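Local coordinates for KaiC domain-containing protein (PDB 2ZTS) that probably binds ATP together with magnesium, as a KaiC-like P-loop protein whose nucleotide, here ADP, sits between neighbouring subunits of a six-chain assembly, at residues Thr39-Phe50 and Val173-Ala181; Ile198-Asp206 and Tyr217-Glu225. One frame throughout, in Å; residues are numbered along the deposited sequence.

Contact 1 of 2, residues Thr39-Phe50 and Val173-Ala181; sequences TGTGKTTFAAQF and VTTILTTEA. With MG (magnesium ion), chain I; ADP (adenosine-5'-diphosphate), chain H.
Helix 43-50 packs through Lys43, Ala47 and Phe50 onto Thr178, Ile176 and Thr174 of strand 174-179 in a buried helix-on-sheet contact near the centre of the chain, and its first turn belongs to the P-loop (Walker A motif) that wraps the ADP phosphates. Helix and strand run nearly antiparallel, at 169°; the apolar packing lies toward Phe50 and Thr174, the nucleotide toward Lys43 and Glu180. In the apolar part, Ile176 CD1 rests over one face of the Phe50 ring, 3.9 Å from its centroid, in a CH-pi contact, and the same methyl meets the edge of the Phe46 ring at CE2. Thr174 O lies in the plane of the Phe50 ring, at its edge. Ala47 CB points to the strand and touches Ile176 CG2 and Thr178 CG2. The hydroxyl of Thr178 serves another purpose: it is hydrogen-bonded to Asp142, whose second oxygen is hydrogen-bonded to Thr44 OG1. Thr44 OG1 in turn binds the magnesium ion at 2.2 Å; ADP O3B and four waters complete the six-coordinate shell. Around the beta-phosphate, O1B is gripped by three N-H donors, from Gly42 N, Lys43 N and Lys43 NZ, while Gly40 N takes O2B. The Lys43 chain doubles back at chi3 and chi4 (-72° and -46°), bringing NZ to ADP O1B at 2.8 Å, while CD lies against Thr179 O. From the strand side Glu180 reaches up to meet it, fully extended beyond CG, and its two oxygens divide the work. OE1 forms a salt bridge with Lys43 NZ at 2.8 Å, approached on its anti side and somewhat out of the carboxylate plane, whereas OE2 accepts a short hydrogen bond from Thr39 OG1 at 2.5 Å, the donor standing well above that plane.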
loop_
_atom_site.group_PDB
_atom_site.type_symbol
_atom_site.label_atom_id
_atom_site.label_comp_id
_atom_site.label_asym_id
_atom_site.label_seq_id
_atom_site.Cartn_x
_atom_site.Cartn_y
_atom_site.Cartn_z
ATOM N N THR C 39 -3.614 0.241 -20.436
ATOM C CA THR C 39 -4.000 1.136 -21.517
ATOM C C THR C 39 -3.127 0.867 -22.769
ATOM O O THR C 39 -1.894 0.806 -22.699
ATOM C CB THR C 39 -3.749 2.603 -21.068
ATOM O OG1 THR C 39 -4.389 2.843 -19.822
ATOM C CG2 THR C 39 -4.307 3.607 -22.010
ATOM N N GLY C 40 -3.780 0.616 -23.905
ATOM C CA GLY C 40 -3.074 0.636 -25.155
ATOM C C GLY C 40 -2.438 -0.671 -25.433
ATOM O O GLY C 40 -1.527 -0.740 -26.247
ATOM N N THR C 41 -2.886 -1.718 -24.773
ATOM C CA THR C 41 -2.331 -3.048 -25.030
ATOM C C THR C 41 -3.087 -3.809 -26.142
ATOM O O THR C 41 -2.634 -4.830 -26.546
ATOM C CB THR C 41 -2.276 -3.893 -23.760
ATOM O OG1 THR C 41 -3.588 -3.953 -23.153
ATOM C CG2 THR C 41 -1.307 -3.230 -22.651
ATOM N N GLY C 42 -4.155 -3.268 -26.679
ATOM C CA GLY C 42 -4.831 -3.814 -27.850
ATOM C C GLY C 42 -6.186 -4.363 -27.531
ATOM O O GLY C 42 -6.773 -5.024 -28.378
ATOM N N LYS C 43 -6.721 -4.050 -26.364
ATOM C CA LYS C 43 -8.005 -4.635 -25.942
ATOM C C LYS C 43 -9.151 -4.357 -26.891
ATOM O O LYS C 43 -9.862 -5.266 -27.325
ATOM C CB LYS C 43 -8.414 -4.123 -24.568
ATOM C CG LYS C 43 -7.484 -4.543 -23.436
ATOM C CD LYS C 43 -8.031 -4.165 -22.148
ATOM C CE LYS C 43 -8.001 -2.660 -21.854
ATOM N NZ LYS C 43 -6.792 -1.921 -22.124
ATOM N N THR C 44 -9.401 -3.074 -27.129
ATOM C CA THR C 44 -10.428 -2.647 -28.055
ATOM C C THR C 44 -10.324 -3.266 -29.453
ATOM O O THR C 44 -11.313 -3.742 -29.999
ATOM C CB THR C 44 -10.438 -1.136 -28.081
ATOM O OG1 THR C 44 -11.011 -0.698 -26.869
ATOM C CG2 THR C 44 -11.397 -0.545 -29.142
ATOM N N THR C 45 -9.124 -3.280 -29.982
ATOM C CA THR C 45 -8.771 -3.823 -31.262
ATOM C C THR C 45 -9.080 -5.311 -31.399
ATOM O O THR C 45 -9.740 -5.742 -32.335
ATOM C CB THR C 45 -7.274 -3.533 -31.507
ATOM O OG1 THR C 45 -7.143 -2.112 -31.634
ATOM C CG2 THR C 45 -6.803 -4.044 -32.850
ATOM N N PHE C 46 -8.590 -6.073 -30.445
ATOM C CA PHE C 46 -8.808 -7.508 -30.317
ATOM C C PHE C 46 -10.334 -7.815 -30.211
ATOM O O PHE C 46 -10.848 -8.649 -30.941
ATOM C CB PHE C 46 -8.077 -7.928 -29.070
ATOM C CG PHE C 46 -8.023 -9.373 -28.846
ATOM C CD1 PHE C 46 -6.844 -10.046 -28.981
ATOM C CD2 PHE C 46 -9.176 -10.072 -28.492
ATOM C CE1 PHE C 46 -6.799 -11.401 -28.766
ATOM C CE2 PHE C 46 -9.140 -11.450 -28.272
ATOM C CZ PHE C 46 -7.970 -12.113 -28.393
ATOM N N ALA C 47 -11.063 -7.082 -29.368
ATOM C CA ALA C 47 -12.538 -7.211 -29.259
ATOM C C ALA C 47 -13.302 -6.846 -30.544
ATOM O O ALA C 47 -14.292 -7.530 -30.906
ATOM C CB ALA C 47 -13.058 -6.401 -28.145
ATOM N N ALA C 48 -12.806 -5.849 -31.269
ATOM C CA ALA C 48 -13.439 -5.419 -32.489
ATOM C C ALA C 48 -13.197 -6.455 -33.579
ATOM O O ALA C 48 -14.104 -6.745 -34.361
ATOM C CB ALA C 48 -12.957 -4.097 -32.900
ATOM N N GLN C 49 -11.979 -6.988 -33.621
ATOM C CA GLN C 49 -11.609 -7.986 -34.588
ATOM C C GLN C 49 -12.488 -9.230 -34.444
ATOM O O GLN C 49 -12.958 -9.810 -35.445
ATOM C CB GLN C 49 -10.123 -8.347 -34.428
ATOM C CG GLN C 49 -9.455 -8.907 -35.677
ATOM C CD GLN C 49 -7.933 -8.831 -35.591
ATOM O OE1 GLN C 49 -7.410 -7.893 -35.003
ATOM N NE2 GLN C 49 -7.228 -9.838 -36.128
ATOM N N PHE C 50 -12.741 -9.614 -33.194
ATOM C CA PHE C 50 -13.590 -10.749 -32.869
ATOM C C PHE C 50 -14.975 -10.541 -33.461
ATOM O O PHE C 50 -15.528 -11.478 -34.020
ATOM C CB PHE C 50 -13.650 -10.930 -31.336
ATOM C CG PHE C 50 -14.703 -11.909 -30.809
ATOM C CD1 PHE C 50 -14.550 -13.286 -30.950
ATOM C CD2 PHE C 50 -15.718 -11.477 -30.013
ATOM C CE1 PHE C 50 -15.444 -14.168 -30.392
ATOM C CE2 PHE C 50 -16.632 -12.388 -29.427
ATOM C CZ PHE C 50 -16.477 -13.716 -29.617
ATOM N N VAL C 173 -24.471 -16.343 -25.266
ATOM C CA VAL C 173 -23.589 -15.974 -26.403
ATOM C C VAL C 173 -22.109 -16.070 -26.006
ATOM O O VAL C 173 -21.782 -16.344 -24.900
ATOM C CB VAL C 173 -23.925 -14.607 -27.054
ATOM C CG1 VAL C 173 -25.337 -14.665 -27.652
ATOM C CG2 VAL C 173 -23.818 -13.413 -26.069
ATOM N N THR C 174 -21.217 -15.976 -26.963
ATOM C CA THR C 174 -19.811 -16.058 -26.639
ATOM C C THR C 174 -19.377 -14.626 -26.529
ATOM O O THR C 174 -19.515 -13.895 -27.484
ATOM C CB THR C 174 -19.062 -16.724 -27.759
ATOM O OG1 THR C 174 -19.511 -18.079 -27.947
ATOM C CG2 THR C 174 -17.546 -16.789 -27.415
ATOM N N THR C 175 -18.884 -14.240 -25.358
ATOM C CA THR C 175 -18.673 -12.857 -24.979
ATOM C C THR C 175 -17.234 -12.544 -24.591
ATOM O O THR C 175 -16.634 -13.348 -23.857
ATOM C CB THR C 175 -19.544 -12.590 -23.758
ATOM O OG1 THR C 175 -20.912 -12.862 -24.105
ATOM C CG2 THR C 175 -19.521 -11.070 -23.324
ATOM N N ILE C 176 -16.698 -11.391 -25.059
ATOM C CA ILE C 176 -15.498 -10.750 -24.480
ATOM C C ILE C 176 -15.892 -9.483 -23.679
ATOM O O ILE C 176 -16.610 -8.597 -24.168
ATOM C CB ILE C 176 -14.477 -10.403 -25.555
ATOM C CG1 ILE C 176 -13.955 -11.681 -26.194
ATOM C CG2 ILE C 176 -13.294 -9.551 -24.980
ATOM C CD1 ILE C 176 -13.173 -11.470 -27.511
ATOM N N LEU C 177 -15.439 -9.421 -22.438
ATOM C CA LEU C 177 -15.536 -8.249 -21.572
ATOM C C LEU C 177 -14.135 -7.754 -21.383
ATOM O O LEU C 177 -13.214 -8.552 -21.144
ATOM C CB LEU C 177 -16.073 -8.612 -20.170
ATOM C CG LEU C 177 -17.342 -9.468 -20.097
ATOM C CD1 LEU C 177 -17.611 -9.949 -18.701
ATOM C CD2 LEU C 177 -18.516 -8.642 -20.596
ATOM N N THR C 178 -13.953 -6.449 -21.460
ATOM C CA THR C 178 -12.626 -5.871 -21.304
ATOM C C THR C 178 -12.535 -5.158 -19.995
ATOM O O THR C 178 -13.533 -4.575 -19.546
ATOM C CB THR C 178 -12.288 -4.917 -22.431
ATOM O OG1 THR C 178 -13.087 -3.735 -22.340
ATOM C CG2 THR C 178 -12.651 -5.544 -23.789
ATOM N N THR C 179 -11.361 -5.236 -19.370
ATOM C CA THR C 179 -11.067 -4.431 -18.199
ATOM C C THR C 179 -9.598 -4.002 -18.222
ATOM O O THR C 179 -8.803 -4.500 -19.026
ATOM C CB THR C 179 -11.462 -5.159 -16.933
ATOM O OG1 THR C 179 -11.342 -4.287 -15.797
ATOM C CG2 THR C 179 -10.513 -6.277 -16.623
ATOM N N GLU C 180 -9.253 -3.016 -17.394
ATOM C CA GLU C 180 -7.930 -2.412 -17.478
ATOM C C GLU C 180 -7.286 -2.175 -16.108
ATOM O O GLU C 180 -7.822 -1.377 -15.341
ATOM C CB GLU C 180 -8.065 -1.104 -18.240
ATOM C CG GLU C 180 -6.762 -0.324 -18.515
ATOM C CD GLU C 180 -6.965 0.804 -19.557
ATOM O OE1 GLU C 180 -7.372 0.494 -20.732
ATOM O OE2 GLU C 180 -6.692 1.987 -19.191
ATOM N N ALA C 181 -6.193 -2.906 -15.838
ATOM C CA ALA C 181 -5.146 -2.645 -14.797
ATOM C C ALA C 181 -3.668 -2.700 -15.371
ATOM O O ALA C 181 -3.440 -3.364 -16.393
ATOM C CB ALA C 181 -5.243 -3.696 -13.706
HETATM MG MG MG I . -9.816 0.514 -25.435
HETATM P PB ADP H . -6.606 -0.495 -25.451
HETATM O O1B ADP H . -6.000 -1.658 -24.792
HETATM O O2B ADP H . -6.318 0.819 -24.715
HETATM O O3B ADP H . -8.150 -0.655 -25.690
HETATM P PA ADP H . -6.329 -0.287 -28.359
HETATM O O1A ADP H . -7.016 -1.549 -28.928
HETATM O O2A ADP H . -7.180 0.956 -28.464
HETATM O O3A ADP H . -5.770 -0.504 -26.848
HETATM O "O5'" ADP H . -4.948 -0.198 -29.140
HETATM C "C5'" ADP H . -4.602 0.890 -29.934
HETATM C "C4'" ADP H . -3.205 0.736 -30.486
HETATM O "O4'" ADP H . -3.107 -0.002 -31.682
HETATM C "C3'" ADP H . -2.607 2.104 -30.747
HETATM O "O3'" ADP H . -2.194 2.637 -29.488
HETATM C "C2'" ADP H . -1.540 1.784 -31.775
HETATM O "O2'" ADP H . -0.355 1.373 -31.189
HETATM C "C1'" ADP H . -2.113 0.581 -32.533
HETATM N N9 ADP H . -2.816 0.952 -33.771
HETATM C C8 ADP H . -4.010 1.656 -33.873
HETATM N N7 ADP H . -4.347 1.760 -35.176
HETATM C C5 ADP H . -3.355 1.178 -35.906
HETATM C C6 ADP H . -3.170 0.993 -37.273
HETATM N N6 ADP H . -4.178 1.186 -38.137
HETATM N N1 ADP H . -2.038 0.301 -37.710
HETATM C C2 ADP H . -1.113 -0.193 -36.804
HETATM N N3 ADP H . -1.307 -0.016 -35.429
HETATM C C4 ADP H . -2.401 0.655 -35.016
HETATM O O HOH W 1 -9.187 1.647 -27.084
HETATM O O HOH W 2 -8.826 1.354 -23.801
HETATM O O HOH W 3 -11.347 1.837 -25.277
HETATM O O HOH W 4 -10.660 -0.738 -23.996
#

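Contact 2 of 2, residues Ile198-Asp206 and Tyr217-Glu225. With ADP (adenosine-5'-diphosphate), chain D.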
loop_
_atom_site.group_PDB
_atom_site.type_symbol
_atom_site.label_atom_id
_atom_site.label_comp_id
_atom_site.label_asym_id
_atom_site.label_seq_id
_atom_site.Cartn_x
_atom_site.Cartn_y
_atom_site.Cartn_z
ATOM N N ILE C 198 -16.811 -13.471 -12.956
ATOM C CA ILE C 198 -17.916 -13.741 -13.885
ATOM C C ILE C 198 -17.420 -14.230 -15.234
ATOM O O ILE C 198 -18.145 -14.258 -16.185
ATOM C CB ILE C 198 -18.857 -12.514 -14.022
ATOM C CG1 ILE C 198 -18.186 -11.351 -14.723
ATOM C CG2 ILE C 198 -19.386 -12.083 -12.624
ATOM C CD1 ILE C 198 -19.173 -10.322 -15.267
ATOM N N ALA C 199 -16.162 -14.628 -15.311
ATOM C CA ALA C 199 -15.588 -15.062 -16.577
ATOM C C ALA C 199 -14.991 -16.452 -16.428
ATOM O O ALA C 199 -14.479 -16.793 -15.375
ATOM C CB ALA C 199 -14.541 -14.080 -17.034
ATOM N N ARG C 200 -15.156 -17.278 -17.452
ATOM C CA ARG C 200 -14.645 -18.640 -17.451
ATOM C C ARG C 200 -13.414 -18.755 -18.339
ATOM O O ARG C 200 -12.854 -19.839 -18.497
ATOM C CB ARG C 200 -15.741 -19.638 -17.913
ATOM C CG ARG C 200 -17.118 -19.448 -17.257
ATOM C CD ARG C 200 -17.330 -20.059 -15.844
ATOM N NE ARG C 200 -18.654 -19.655 -15.301
ATOM C CZ ARG C 200 -19.858 -20.161 -15.683
ATOM N NH1 ARG C 200 -19.942 -21.095 -16.625
ATOM N NH2 ARG C 200 -20.992 -19.727 -15.120
ATOM N N GLY C 201 -13.014 -17.637 -18.934
ATOM C CA GLY C 201 -11.767 -17.500 -19.688
ATOM C C GLY C 201 -11.088 -16.180 -19.296
ATOM O O GLY C 201 -11.809 -15.209 -19.079
ATOM N N VAL C 202 -9.748 -16.134 -19.248
ATOM C CA VAL C 202 -8.996 -14.869 -19.082
ATOM C C VAL C 202 -7.799 -14.786 -20.016
ATOM O O VAL C 202 -6.976 -15.711 -20.067
ATOM C CB VAL C 202 -8.476 -14.701 -17.649
ATOM C CG1 VAL C 202 -7.687 -13.422 -17.506
ATOM C CG2 VAL C 202 -9.619 -14.774 -16.680
ATOM N N ILE C 203 -7.734 -13.702 -20.764
ATOM C CA ILE C 203 -6.667 -13.408 -21.690
ATOM C C ILE C 203 -6.014 -12.096 -21.231
ATOM O O ILE C 203 -6.715 -11.089 -21.057
ATOM C CB ILE C 203 -7.227 -13.232 -23.149
ATOM C CG1 ILE C 203 -7.933 -14.520 -23.584
ATOM C CG2 ILE C 203 -6.069 -12.969 -24.080
ATOM C CD1 ILE C 203 -8.801 -14.358 -24.791
ATOM N N VAL C 204 -4.686 -12.128 -21.097
ATOM C CA VAL C 204 -3.878 -10.946 -20.777
ATOM C C VAL C 204 -3.102 -10.454 -21.978
ATOM O O VAL C 204 -2.419 -11.207 -22.624
ATOM C CB VAL C 204 -2.875 -11.248 -19.632
ATOM C CG1 VAL C 204 -2.105 -9.987 -19.189
ATOM C CG2 VAL C 204 -3.587 -11.910 -18.491
ATOM N N LEU C 205 -3.227 -9.179 -22.261
ATOM C CA LEU C 205 -2.449 -8.452 -23.221
ATOM C C LEU C 205 -1.508 -7.583 -22.443
ATOM O O LEU C 205 -1.921 -6.910 -21.520
ATOM C CB LEU C 205 -3.352 -7.553 -24.045
ATOM C CG LEU C 205 -4.468 -8.180 -24.876
ATOM C CD1 LEU C 205 -4.997 -7.230 -25.920
ATOM C CD2 LEU C 205 -4.037 -9.458 -25.538
ATOM N N ASP C 206 -0.254 -7.567 -22.835
ATOM C CA ASP C 206 0.788 -6.865 -22.091
ATOM C C ASP C 206 1.794 -6.232 -23.064
ATOM O O ASP C 206 1.815 -6.560 -24.267
ATOM C CB ASP C 206 1.551 -7.847 -21.196
ATOM C CG ASP C 206 2.074 -7.194 -19.919
ATOM O OD1 ASP C 206 1.900 -5.948 -19.748
ATOM O OD2 ASP C 206 2.674 -7.872 -19.035
ATOM N N TYR C 217 2.738 -8.792 -25.981
ATOM C CA TYR C 217 2.585 -10.196 -25.653
ATOM C C TYR C 217 1.116 -10.500 -25.315
ATOM O O TYR C 217 0.436 -9.688 -24.765
ATOM C CB TYR C 217 3.532 -10.577 -24.500
ATOM C CG TYR C 217 5.004 -10.518 -24.868
ATOM C CD1 TYR C 217 5.620 -11.527 -25.639
ATOM C CD2 TYR C 217 5.809 -9.448 -24.430
ATOM C CE1 TYR C 217 7.023 -11.457 -25.969
ATOM C CE2 TYR C 217 7.207 -9.371 -24.761
ATOM C CZ TYR C 217 7.797 -10.361 -25.530
ATOM O OH TYR C 217 9.152 -10.221 -25.828
ATOM N N VAL C 218 0.646 -11.674 -25.707
ATOM C CA VAL C 218 -0.616 -12.263 -25.214
ATOM C C VAL C 218 -0.346 -13.542 -24.440
ATOM O O VAL C 218 0.550 -14.325 -24.774
ATOM C CB VAL C 218 -1.619 -12.506 -26.362
ATOM C CG1 VAL C 218 -1.020 -13.430 -27.440
ATOM C CG2 VAL C 218 -2.881 -13.101 -25.866
ATOM N N LEU C 219 -1.127 -13.755 -23.391
ATOM C CA LEU C 219 -1.057 -14.975 -22.613
ATOM C C LEU C 219 -2.494 -15.419 -22.291
ATOM O O LEU C 219 -3.364 -14.598 -21.927
ATOM C CB LEU C 219 -0.296 -14.663 -21.374
ATOM C CG LEU C 219 -0.142 -15.610 -20.214
ATOM C CD1 LEU C 219 0.693 -16.761 -20.600
ATOM C CD2 LEU C 219 0.545 -14.809 -19.113
ATOM N N ILE C 220 -2.770 -16.683 -22.495
ATOM C CA ILE C 220 -4.021 -17.270 -22.027
ATOM C C ILE C 220 -3.801 -17.837 -20.665
ATOM O O ILE C 220 -3.120 -18.854 -20.508
ATOM C CB ILE C 220 -4.477 -18.374 -22.942
ATOM C CG1 ILE C 220 -4.655 -17.833 -24.345
ATOM C CG2 ILE C 220 -5.808 -18.979 -22.433
ATOM C CD1 ILE C 220 -3.978 -18.661 -25.322
ATOM N N ARG C 221 -4.415 -17.180 -19.682
ATOM C CA ARG C 221 -4.243 -17.437 -18.258
ATOM C C ARG C 221 -5.215 -18.524 -17.819
ATOM O O ARG C 221 -4.869 -19.381 -17.031
ATOM C CB ARG C 221 -4.454 -16.099 -17.527
ATOM C CG ARG C 221 -4.551 -16.065 -16.048
ATOM C CD ARG C 221 -3.279 -16.520 -15.265
ATOM N NE ARG C 221 -2.773 -15.434 -14.446
ATOM C CZ ARG C 221 -2.883 -15.333 -13.121
ATOM N NH1 ARG C 221 -3.484 -16.268 -12.361
ATOM N NH2 ARG C 221 -2.374 -14.245 -12.543
ATOM N N LYS C 222 -6.408 -18.522 -18.416
ATOM C CA LYS C 222 -7.511 -19.400 -18.050
ATOM C C LYS C 222 -8.418 -19.573 -19.274
ATOM O O LYS C 222 -8.721 -18.604 -19.982
ATOM C CB LYS C 222 -8.330 -18.791 -16.918
ATOM C CG LYS C 222 -9.436 -19.667 -16.411
ATOM C CD LYS C 222 -10.196 -19.045 -15.229
ATOM C CE LYS C 222 -11.454 -19.852 -15.000
ATOM N NZ LYS C 222 -11.929 -19.911 -13.634
HETATM N N MSE C 223 -8.827 -20.798 -19.561
HETATM C CA MSE C 223 -9.900 -20.984 -20.560
HETATM C C MSE C 223 -10.610 -22.275 -20.243
HETATM O O MSE C 223 -10.000 -23.327 -20.306
HETATM C CB MSE C 223 -9.348 -21.036 -21.972
HETATM C CG MSE C 223 -10.410 -21.131 -23.097
HETATM SE SE MSE C 223 -11.518 -19.477 -23.126
HETATM C CE MSE C 223 -10.021 -18.169 -23.408
ATOM N N ARG C 224 -11.889 -22.196 -19.910
ATOM C CA ARG C 224 -12.604 -23.387 -19.503
ATOM C C ARG C 224 -12.674 -24.397 -20.657
ATOM O O ARG C 224 -12.578 -24.028 -21.817
ATOM C CB ARG C 224 -14.000 -23.030 -18.995
ATOM C CG ARG C 224 -15.009 -22.613 -20.113
ATOM C CD ARG C 224 -16.460 -23.062 -19.830
ATOM N NE ARG C 224 -17.358 -22.588 -20.886
ATOM C CZ ARG C 224 -18.687 -22.470 -20.809
ATOM N NH1 ARG C 224 -19.359 -22.864 -19.731
ATOM N NH2 ARG C 224 -19.343 -21.985 -21.860
ATOM N N GLU C 225 -12.765 -25.671 -20.298
ATOM C CA GLU C 225 -12.929 -26.779 -21.254
ATOM C C GLU C 225 -11.821 -26.834 -22.282
ATOM O O GLU C 225 -12.032 -27.309 -23.369
ATOM C CB GLU C 225 -14.298 -26.692 -21.995
ATOM C CG GLU C 225 -15.530 -26.694 -21.103
ATOM C CD GLU C 225 -16.851 -26.329 -21.827
ATOM O OE1 GLU C 225 -17.273 -25.141 -21.756
ATOM O OE2 GLU C 225 -17.509 -27.240 -22.437
HETATM P PB ADP D . -9.696 -21.875 -10.897
HETATM O O1B ADP D . -8.661 -21.679 -9.826
HETATM O O2B ADP D . -9.981 -20.550 -11.603
HETATM O O3B ADP D . -10.971 -22.268 -10.205
HETATM P PA ADP D . -10.020 -24.025 -12.735
HETATM O O1A ADP D . -10.081 -25.238 -11.846
HETATM O O2A ADP D . -11.314 -23.317 -13.048
HETATM O O3A ADP D . -9.100 -22.860 -12.009
HETATM O "O5'" ADP D . -9.075 -24.478 -13.927
HETATM C "C5'" ADP D . -9.471 -24.319 -15.247
HETATM C "C4'" ADP D . -8.242 -24.556 -16.084
HETATM O "O4'" ADP D . -7.989 -25.935 -16.248
HETATM C "C3'" ADP D . -8.379 -23.919 -17.452
HETATM O "O3'" ADP D . -7.916 -22.619 -17.349
HETATM C "C2'" ADP D . -7.495 -24.802 -18.266
HETATM O "O2'" ADP D . -6.168 -24.403 -18.259
HETATM C "C1'" ADP D . -7.565 -26.152 -17.574
HETATM N N9 ADP D . -8.553 -26.986 -18.262
HETATM C C8 ADP D . -9.926 -26.832 -18.252
HETATM N N7 ADP D . -10.469 -27.827 -18.999
HETATM C C5 ADP D . -9.457 -28.575 -19.484
HETATM C C6 ADP D . -9.486 -29.697 -20.296
HETATM N N6 ADP D . -10.655 -30.316 -20.446
HETATM N N1 ADP D . -8.281 -30.289 -20.603
HETATM C C2 ADP D . -7.074 -29.751 -20.122
HETATM N N3 ADP D . -7.053 -28.610 -19.311
HETATM C C4 ADP D . -8.242 -28.061 -19.015
HETATM O O HOH W 5 -12.264 -17.080 -13.550
#
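Ile203 and Val218 form the apolar centre, lying side by side with CG2 of Ile203 3.7 Å from CG2 of Val218. The same Val218 methyl also meets Leu205 CD2, because CG1 of Val218 is tucked between its own N and carbonyl carbon (chi1 58°) and CG2 is left to face the neighbouring strand. Further along this face, selenomethionine Met223 lays SE against Gly201, where a beta carbon would come within 2.8 Å of SE, and its CE reaches Ile203 CG1. Between Val202 and Ile203 the register slips by one residue. Val202 O accepts Arg221 N at 3.0 Å and, weakly, Lys222 N: both residues face Val202 in a classic beta bulge. Beyond it the Lys222 chain runs past the Arg200 carbonyl, and NZ donates to O2B of the ADP held by a neighbouring subunit, at 2.9 Å, and to a water held by Ala199 O, while Met223 N bonds the ribose O3'. An alanine in place of Lys222 would probably leave phosphate oxygen O2B without this ammonium partner. At the outer edge the guanidinium groups of Arg200 and Arg224 come close, planes 68° apart, their like charges probably offset by salt bridges to Asp73 and Glu77 of a neighbouring subunit. The arrangement is a bulged beta hairpin that completes a nucleotide site across a subunit interface of a KaiC-like assembly.

In the fold
Contacts 1 and 2 follow one another along the chain and share one mixed sheet, in which strand 32-36 runs between strands 174-179 and 201-209. Their centres lie 11 Å apart, and they touch directly: Leu205 CD1 of contact 2 packs against the P-loop, 3.4 Å from Thr41 O, while Leu177 CD1 meets Ile198 CD1 at 3.8 Å. They serve different nucleotides, however. Contact 1 grips the phosphates of the chain's own ADP, and contact 2 reaches the ADP held by the P-loop of a neighbouring subunit. Lys222 and Met223 of a neighbouring subunit bond the ADP at contact 1, so both nucleotide sites described here combine a P-loop with a hairpin from another subunit.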